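Local coordinates for protein D-psicose 3-epimerase (Agrobacterium tumefaciens, PDB 2HK0) that interconverts D-fructose and D-psicose by epimerisation at C3, probably with the help of a bound metal ion in its TIM-barrel active site, at residues C168-N173 / M201-H206; N181-G186 / I209-F214. One frame throughout, in Å; residues are numbered along the deposited sequence.

Contact 1 of 2, residues C168-N173 / M201-H206; sequences CIEVLN and MLDTFH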
ATOM      1  N   CYS A 168      -0.141  28.253 -12.040  1.00 18.49           N
ATOM      2  CA  CYS A 168      -0.301  26.808 -11.878  1.00 16.28           C
ATOM      3  C   CYS A 168      -1.760  26.438 -11.655  1.00 17.85           C
ATOM      4  O   CYS A 168      -2.353  26.806 -10.639  1.00 19.62           O
ATOM      5  CB  CYS A 168       0.568  26.331 -10.716  1.00 18.06           C
ATOM      6  SG  CYS A 168       2.312  26.774 -10.964  1.00 20.83           S
ATOM      7  N   ILE A 169      -2.319  25.712 -12.623  1.00 16.62           N
ATOM      8  CA  ILE A 169      -3.718  25.287 -12.639  1.00 17.73           C
ATOM      9  C   ILE A 169      -3.929  24.052 -11.781  1.00 17.84           C
ATOM     10  O   ILE A 169      -3.456  22.963 -12.120  1.00 14.52           O
ATOM     11  CB  ILE A 169      -4.158  24.967 -14.083  1.00 18.03           C
ATOM     12  CG1 ILE A 169      -3.715  26.110 -15.008  1.00 15.55           C
ATOM     13  CG2 ILE A 169      -5.677  24.746 -14.146  1.00 17.44           C
ATOM     14  CD1 ILE A 169      -4.268  27.479 -14.633  1.00 17.91           C
ATOM     15  N   GLU A 170      -4.668  24.217 -10.687  1.00 16.39           N
ATOM     16  CA  GLU A 170      -4.882  23.104  -9.764  1.00 18.27           C
ATOM     17  C   GLU A 170      -5.986  22.152 -10.171  1.00 16.64           C
ATOM     18  O   GLU A 170      -7.092  22.572 -10.508  1.00 16.91           O
ATOM     19  CB  GLU A 170      -5.151  23.634  -8.346  1.00 19.02           C
ATOM     20  CG  GLU A 170      -5.235  22.548  -7.264  1.00 19.89           C
ATOM     21  CD  GLU A 170      -5.340  23.128  -5.846  1.00 24.44           C
ATOM     22  OE1 GLU A 170      -5.811  24.278  -5.703  1.00 24.16           O
ATOM     23  OE2 GLU A 170      -4.966  22.431  -4.875  1.00 22.14           O
ATOM     24  N   VAL A 171      -5.665  20.860 -10.143  1.00 17.28           N
ATOM     25  CA  VAL A 171      -6.613  19.796 -10.480  1.00 15.60           C
ATOM     26  C   VAL A 171      -7.323  19.494  -9.162  1.00 17.66           C
ATOM     27  O   VAL A 171      -6.667  19.232  -8.155  1.00 17.07           O
ATOM     28  CB  VAL A 171      -5.853  18.546 -11.011  1.00 17.12           C
ATOM     29  CG1 VAL A 171      -6.812  17.375 -11.222  1.00 14.32           C
ATOM     30  CG2 VAL A 171      -5.165  18.899 -12.338  1.00 15.46           C
ATOM     31  N   LEU A 172      -8.653  19.550  -9.164  1.00 17.74           N
ATOM     32  CA  LEU A 172      -9.439  19.328  -7.937  1.00 17.59           C
ATOM     33  C   LEU A 172     -10.395  18.134  -7.986  1.00 16.88           C
ATOM     34  O   LEU A 172     -10.703  17.618  -9.059  1.00 15.33           O
ATOM     35  CB  LEU A 172     -10.258  20.582  -7.627  1.00 17.38           C
ATOM     36  CG  LEU A 172      -9.498  21.883  -7.398  1.00 18.03           C
ATOM     37  CD1 LEU A 172     -10.497  23.051  -7.381  1.00 19.95           C
ATOM     38  CD2 LEU A 172      -8.738  21.808  -6.087  1.00 17.39           C
ATOM     39  N   ASN A 173     -10.880  17.708  -6.820  1.00 15.70           N
ATOM     40  CA  ASN A 173     -11.806  16.578  -6.767  1.00 15.24           C
ATOM     41  C   ASN A 173     -13.206  16.995  -7.233  1.00 15.93           C
ATOM     42  O   ASN A 173     -13.550  18.172  -7.218  1.00 16.64           O
ATOM     43  CB  ASN A 173     -11.859  15.999  -5.350  1.00 15.88           C
ATOM     44  CG  ASN A 173     -12.593  16.902  -4.374  1.00 18.04           C
ATOM     45  OD1 ASN A 173     -13.822  17.050  -4.444  1.00 18.62           O
ATOM     46  ND2 ASN A 173     -11.846  17.512  -3.464  1.00 14.46           N
HETATM   47  N   MSE A 201      -0.966  21.829 -11.673  1.00 16.67           N
HETATM   48  CA  MSE A 201      -0.732  21.747 -10.230  1.00 16.51           C
HETATM   49  C   MSE A 201      -1.527  20.585  -9.643  1.00 14.85           C
HETATM   50  O   MSE A 201      -2.734  20.464  -9.887  1.00 15.35           O
HETATM   51  CB  MSE A 201      -1.162  23.051  -9.576  1.00 19.16           C
HETATM   52  CG  MSE A 201      -1.112  23.035  -8.098  1.00 25.60           C
HETATM   53 SE   MSE A 201      -1.664  24.750  -7.399  1.00 34.20          SE
HETATM   54  CE  MSE A 201      -1.930  24.203  -5.540  1.00 31.20           C
ATOM     55  N   LEU A 202      -0.855  19.727  -8.880  1.00 13.52           N
ATOM     56  CA  LEU A 202      -1.511  18.567  -8.265  1.00 13.00           C
ATOM     57  C   LEU A 202      -1.514  18.677  -6.740  1.00 12.90           C
ATOM     58  O   LEU A 202      -0.640  19.312  -6.144  1.00 11.97           O
ATOM     59  CB  LEU A 202      -0.814  17.266  -8.694  1.00 12.23           C
ATOM     60  CG  LEU A 202      -0.790  17.019 -10.207  1.00 13.27           C
ATOM     61  CD1 LEU A 202      -0.067  15.697 -10.523  1.00 13.30           C
ATOM     62  CD2 LEU A 202      -2.229  17.000 -10.737  1.00 12.48           C
ATOM     63  N   ASP A 203      -2.476  18.009  -6.115  1.00 13.01           N
ATOM     64  CA  ASP A 203      -2.652  18.071  -4.664  1.00 14.13           C
ATOM     65  C   ASP A 203      -3.014  16.652  -4.179  1.00 14.81           C
ATOM     66  O   ASP A 203      -3.995  16.071  -4.647  1.00 14.01           O
ATOM     67  CB  ASP A 203      -3.780  19.071  -4.406  1.00 13.77           C
ATOM     68  CG  ASP A 203      -4.082  19.274  -2.942  1.00 17.32           C
ATOM     69  OD1 ASP A 203      -4.004  18.294  -2.170  1.00 17.95           O
ATOM     70  OD2 ASP A 203      -4.437  20.415  -2.577  1.00 16.04           O
ATOM     71  N   THR A 204      -2.231  16.093  -3.250  1.00 14.74           N
ATOM     72  CA  THR A 204      -2.499  14.738  -2.792  1.00 14.72           C
ATOM     73  C   THR A 204      -3.909  14.508  -2.284  1.00 13.89           C
ATOM     74  O   THR A 204      -4.458  13.435  -2.489  1.00 15.69           O
ATOM     75  CB  THR A 204      -1.488  14.261  -1.729  1.00 15.49           C
ATOM     76  OG1 THR A 204      -1.469  15.167  -0.618  1.00 14.40           O
ATOM     77  CG2 THR A 204      -0.105  14.165  -2.352  1.00 16.10           C
ATOM     78  N   PHE A 205      -4.503  15.505  -1.649  1.00 13.92           N
ATOM     79  CA  PHE A 205      -5.868  15.368  -1.152  1.00 14.81           C
ATOM     80  C   PHE A 205      -6.854  15.104  -2.302  1.00 15.28           C
ATOM     81  O   PHE A 205      -7.755  14.253  -2.188  1.00 13.76           O
ATOM     82  CB  PHE A 205      -6.286  16.638  -0.388  1.00 13.37           C
ATOM     83  CG  PHE A 205      -7.761  16.676  -0.004  1.00 15.24           C
ATOM     84  CD1 PHE A 205      -8.273  15.813   0.966  1.00 13.82           C
ATOM     85  CD2 PHE A 205      -8.628  17.575  -0.621  1.00 17.60           C
ATOM     86  CE1 PHE A 205      -9.639  15.846   1.318  1.00 16.36           C
ATOM     87  CE2 PHE A 205      -9.999  17.620  -0.277  1.00 17.40           C
ATOM     88  CZ  PHE A 205     -10.498  16.751   0.695  1.00 18.78           C
ATOM     89  N   HIS A 206      -6.676  15.822  -3.408  1.00 13.47           N
ATOM     90  CA  HIS A 206      -7.572  15.698  -4.550  1.00 14.89           C
ATOM     91  C   HIS A 206      -7.241  14.461  -5.369  1.00 14.48           C
ATOM     92  O   HIS A 206      -8.136  13.770  -5.863  1.00 12.35           O
ATOM     93  CB  HIS A 206      -7.487  16.963  -5.413  1.00 15.02           C
ATOM     94  CG  HIS A 206      -7.862  18.214  -4.676  1.00 16.52           C
ATOM     95  ND1 HIS A 206      -9.121  18.418  -4.163  1.00 17.97           N
ATOM     96  CD2 HIS A 206      -7.143  19.317  -4.352  1.00 19.35           C
ATOM     97  CE1 HIS A 206      -9.165  19.591  -3.551  1.00 18.07           C
ATOM     98  NE2 HIS A 206      -7.978  20.156  -3.651  1.00 19.05           N
TER
HETATM   99  O   HOH W   1      -6.945  22.576  -2.481  1.00 24.10           O
HETATM  100  O   HOH W   2      -4.663  17.126  -7.929  1.00 13.09           O
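Met201, a selenomethionine, uses both its N and its O to pair with Ile169 and Val171: Met201 N gives to Ile169 O at 2.8 Å, Val171 N to Met201 O at 3.0 Å. Water 2 bridges Val171 O and Asp203 N. These are neighbouring parallel strands, 166-170 and 198-203, of the TIM barrel, joined by a beta-alpha-beta crossover through helix 183-193.

In van der Waals contact, the extended Met201 side chain crosses that of Glu170, Met201 CE lying 3.6 Å from Glu170 OE2. Val171 and Leu202 side chains lie side by side, CG2 3.8 Å from CD2.

At the C-terminal strand ends Glu170, its CG anti to the backbone N (chi1 -173°), extends its carboxylate towards Asp203; the acceptors Glu170 OE2 and Asp203 OD2 lie 3.1 Å apart, unbonded, and OD2 also nears Glu264 OE1. Asp203 OD1 caps helix 204-210 through Phe205 N. Asn173 ND2 donates to His206 ND1 at 3.0 Å, in the ring plane but bent (136°); ND2 also serves Glu176 OE2, and OD1 accepts from Phe175 N. Water 1 links His206 NE2 to Glu170 OE2. Leu172 CD2 makes a CH-pi contact over one face, 3.4 Å from the centroid; Phe205 CD2 covers the other.

Contact 2 of 2, residues N181-G186 / I209-F214; sequences NTAAEG and IEEDSF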
ATOM      1  N   ASN A 181     -10.412  17.353 -13.087  1.00 13.76           N
ATOM      2  CA  ASN A 181     -10.427  16.450 -11.931  1.00 16.18           C
ATOM      3  C   ASN A 181      -9.271  15.474 -11.961  1.00 17.43           C
ATOM      4  O   ASN A 181      -8.986  14.784 -10.976  1.00 18.71           O
ATOM      5  CB  ASN A 181     -11.710  15.625 -11.932  1.00 16.81           C
ATOM      6  CG  ASN A 181     -12.939  16.476 -11.785  1.00 19.71           C
ATOM      7  OD1 ASN A 181     -13.907  16.305 -12.513  1.00 21.63           O
ATOM      8  ND2 ASN A 181     -12.905  17.408 -10.839  1.00 17.36           N
ATOM      9  N   THR A 182      -8.596  15.443 -13.092  1.00 15.29           N
ATOM     10  CA  THR A 182      -7.511  14.513 -13.315  1.00 17.74           C
ATOM     11  C   THR A 182      -6.221  15.159 -13.844  1.00 16.55           C
ATOM     12  O   THR A 182      -6.278  16.161 -14.562  1.00 15.89           O
ATOM     13  CB  THR A 182      -8.055  13.473 -14.324  1.00 21.70           C
ATOM     14  OG1 THR A 182      -8.428  12.273 -13.631  1.00 23.49           O
ATOM     15  CG2 THR A 182      -7.113  13.244 -15.410  1.00 19.86           C
ATOM     16  N   ALA A 183      -5.064  14.591 -13.502  1.00 14.46           N
ATOM     17  CA  ALA A 183      -3.808  15.122 -14.012  1.00 15.45           C
ATOM     18  C   ALA A 183      -3.869  15.149 -15.559  1.00 16.00           C
ATOM     19  O   ALA A 183      -3.455  16.112 -16.182  1.00 16.49           O
ATOM     20  CB  ALA A 183      -2.630  14.254 -13.533  1.00 14.47           C
ATOM     21  N   ALA A 184      -4.420  14.101 -16.169  1.00 17.30           N
ATOM     22  CA  ALA A 184      -4.512  14.040 -17.633  1.00 17.42           C
ATOM     23  C   ALA A 184      -5.382  15.176 -18.169  1.00 18.66           C
ATOM     24  O   ALA A 184      -5.083  15.746 -19.216  1.00 18.86           O
ATOM     25  CB  ALA A 184      -5.073  12.688 -18.072  1.00 17.08           C
ATOM     26  N   GLU A 185      -6.460  15.503 -17.461  1.00 16.44           N
ATOM     27  CA  GLU A 185      -7.325  16.601 -17.890  1.00 17.77           C
ATOM     28  C   GLU A 185      -6.583  17.922 -17.690  1.00 19.06           C
ATOM     29  O   GLU A 185      -6.698  18.838 -18.510  1.00 18.34           O
ATOM     30  CB  GLU A 185      -8.629  16.616 -17.083  1.00 18.57           C
ATOM     31  CG  GLU A 185      -9.558  15.442 -17.350  1.00 20.89           C
ATOM     32  CD  GLU A 185     -10.851  15.528 -16.552  1.00 24.03           C
ATOM     33  OE1 GLU A 185     -10.796  15.861 -15.349  1.00 24.26           O
ATOM     34  OE2 GLU A 185     -11.923  15.257 -17.121  1.00 24.25           O
ATOM     35  N   GLY A 186      -5.824  18.017 -16.593  1.00 19.78           N
ATOM     36  CA  GLY A 186      -5.071  19.227 -16.303  1.00 18.96           C
ATOM     37  C   GLY A 186      -4.047  19.479 -17.396  1.00 19.52           C
ATOM     38  O   GLY A 186      -3.902  20.597 -17.887  1.00 20.07           O
ATOM     39  N   ILE A 209      -8.819  11.163  -4.283  1.00 15.93           N
ATOM     40  CA  ILE A 209     -10.178  10.838  -4.675  1.00 16.11           C
ATOM     41  C   ILE A 209     -10.292  10.443  -6.155  1.00 19.29           C
ATOM     42  O   ILE A 209     -10.787   9.358  -6.486  1.00 18.03           O
ATOM     43  CB  ILE A 209     -11.116  12.030  -4.428  1.00 18.52           C
ATOM     44  CG1 ILE A 209     -11.132  12.376  -2.932  1.00 17.46           C
ATOM     45  CG2 ILE A 209     -12.527  11.716  -4.975  1.00 17.34           C
ATOM     46  CD1 ILE A 209     -11.875  13.664  -2.600  1.00 14.99           C
ATOM     47  N   GLU A 210      -9.781  11.303  -7.035  1.00 16.39           N
ATOM     48  CA  GLU A 210      -9.923  11.103  -8.475  1.00 16.28           C
ATOM     49  C   GLU A 210      -8.959  10.212  -9.262  1.00 16.27           C
ATOM     50  O   GLU A 210      -9.373   9.557 -10.216  1.00 15.41           O
ATOM     51  CB  GLU A 210      -9.943  12.478  -9.153  1.00 17.09           C
ATOM     52  CG  GLU A 210     -10.999  13.430  -8.595  1.00 18.81           C
ATOM     53  CD  GLU A 210     -12.420  12.881  -8.706  1.00 20.71           C
ATOM     54  OE1 GLU A 210     -12.657  11.966  -9.532  1.00 19.48           O
ATOM     55  OE2 GLU A 210     -13.303  13.374  -7.974  1.00 17.39           O
ATOM     56  N   GLU A 211      -7.694  10.174  -8.876  1.00 15.02           N
ATOM     57  CA  GLU A 211      -6.715   9.425  -9.662  1.00 16.38           C
ATOM     58  C   GLU A 211      -6.673   7.920  -9.543  1.00 17.44           C
ATOM     59  O   GLU A 211      -6.891   7.339  -8.470  1.00 17.52           O
ATOM     60  CB  GLU A 211      -5.304   9.948  -9.390  1.00 13.96           C
ATOM     61  CG  GLU A 211      -5.103  11.462  -9.590  1.00 17.13           C
ATOM     62  CD  GLU A 211      -5.098  11.890 -11.062  1.00 17.55           C
ATOM     63  OE1 GLU A 211      -5.058  11.013 -11.960  1.00 15.37           O
ATOM     64  OE2 GLU A 211      -5.117  13.113 -11.305  1.00 16.06           O
ATOM     65  N   ASP A 212      -6.345   7.294 -10.663  1.00 16.48           N
ATOM     66  CA  ASP A 212      -6.184   5.849 -10.728  1.00 19.79           C
ATOM     67  C   ASP A 212      -4.870   5.472 -10.011  1.00 19.28           C
ATOM     68  O   ASP A 212      -4.803   4.461  -9.305  1.00 19.33           O
ATOM     69  CB  ASP A 212      -6.122   5.391 -12.198  1.00 20.42           C
ATOM     70  CG  ASP A 212      -5.832   3.902 -12.331  1.00 24.92           C
ATOM     71  OD1 ASP A 212      -6.476   3.096 -11.623  1.00 22.74           O
ATOM     72  OD2 ASP A 212      -4.967   3.531 -13.156  1.00 27.17           O
ATOM     73  N   SER A 213      -3.835   6.292 -10.193  1.00 18.69           N
ATOM     74  CA  SER A 213      -2.521   6.049  -9.583  1.00 17.22           C
ATOM     75  C   SER A 213      -1.777   7.365  -9.299  1.00 17.35           C
ATOM     76  O   SER A 213      -1.670   8.216 -10.181  1.00 16.33           O
ATOM     77  CB  SER A 213      -1.672   5.172 -10.517  1.00 18.73           C
ATOM     78  OG  SER A 213      -0.292   5.234 -10.168  1.00 19.54           O
ATOM     79  N   PHE A 214      -1.252   7.520  -8.081  1.00 15.86           N
ATOM     80  CA  PHE A 214      -0.532   8.743  -7.705  1.00 18.53           C
ATOM     81  C   PHE A 214       0.728   8.902  -8.566  1.00 20.36           C
ATOM     82  O   PHE A 214       0.989   9.981  -9.118  1.00 18.44           O
ATOM     83  CB  PHE A 214      -0.126   8.721  -6.217  1.00 16.88           C
ATOM     84  CG  PHE A 214      -1.284   8.841  -5.264  1.00 18.71           C
ATOM     85  CD1 PHE A 214      -1.959   7.708  -4.819  1.00 20.93           C
ATOM     86  CD2 PHE A 214      -1.696  10.087  -4.801  1.00 18.03           C
ATOM     87  CE1 PHE A 214      -3.034   7.821  -3.919  1.00 20.60           C
ATOM     88  CE2 PHE A 214      -2.757  10.203  -3.908  1.00 19.74           C
ATOM     89  CZ  PHE A 214      -3.426   9.068  -3.468  1.00 20.28           C
TER
HETATM   90  O   HOH W   3      -4.551  11.504 -14.606  1.00 14.81           O
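Bends at chi2 in two consecutive glutamates set up this contact: Glu211 (chi2 -73°) curls its carboxylate towards the start of helix 183-193 at Ala183, while Glu210 (chi2 -59°) folds beside Asn181. The segments belong to the outer part of the TIM barrel, where the N-terminus of helix 183-193, which follows strand 166-170, meets the end of helix 204-210, which follows strand 198-203.

Glu211 OE2 accepts from Ala183 N through its syn lone pair, at a short 2.6 Å. The carboxylate thus serves the first turn in place of Thr182, which holds the N-cap position but whose side chain makes no capping bond. A negative group here should interact favourably with the helix dipole. Within 181-186, Glu185 OE1 takes Asn181 N at 2.7 Å and, weakly, Thr182 N.

The Glu210 side chain meets the other segment through its aliphatic part, with CB 3.1 Å from Asn181 O and CG 4.1 Å from Asn181 CB. Its carboxylate forms salt bridges with Arg174 and with Arg281 of the second subunit, which places the contact at a subunit interface. The second Glu211 oxygen, OE1, accepts from water 3 at 2.7 Å, and this water accepts from Ala184 N.

How the contacts relate
Contacts 1 and 2 have centres about 9 Å apart and follow the same two consecutive beta-alpha units outward, from the strand ends of the barrel to the helices around it. Asn181 is one bridge: its ND2 probably donates to Leu172 O at 2.8 Å, and Val171 CG1 packs 3.2 Å from Asn181 C. Helix 204-210 serves both, beginning at the Asp203 cap in contact 1 and ending at Glu210 in contact 2; Asn173 CB meets Ile209 CD1 at 3.6 Å. Contact 1 holds the acidic cluster at the C-terminal barrel mouth, where TIM-barrel enzymes have their active sites, whereas contact 2 lies farther out. Both touch the second subunit.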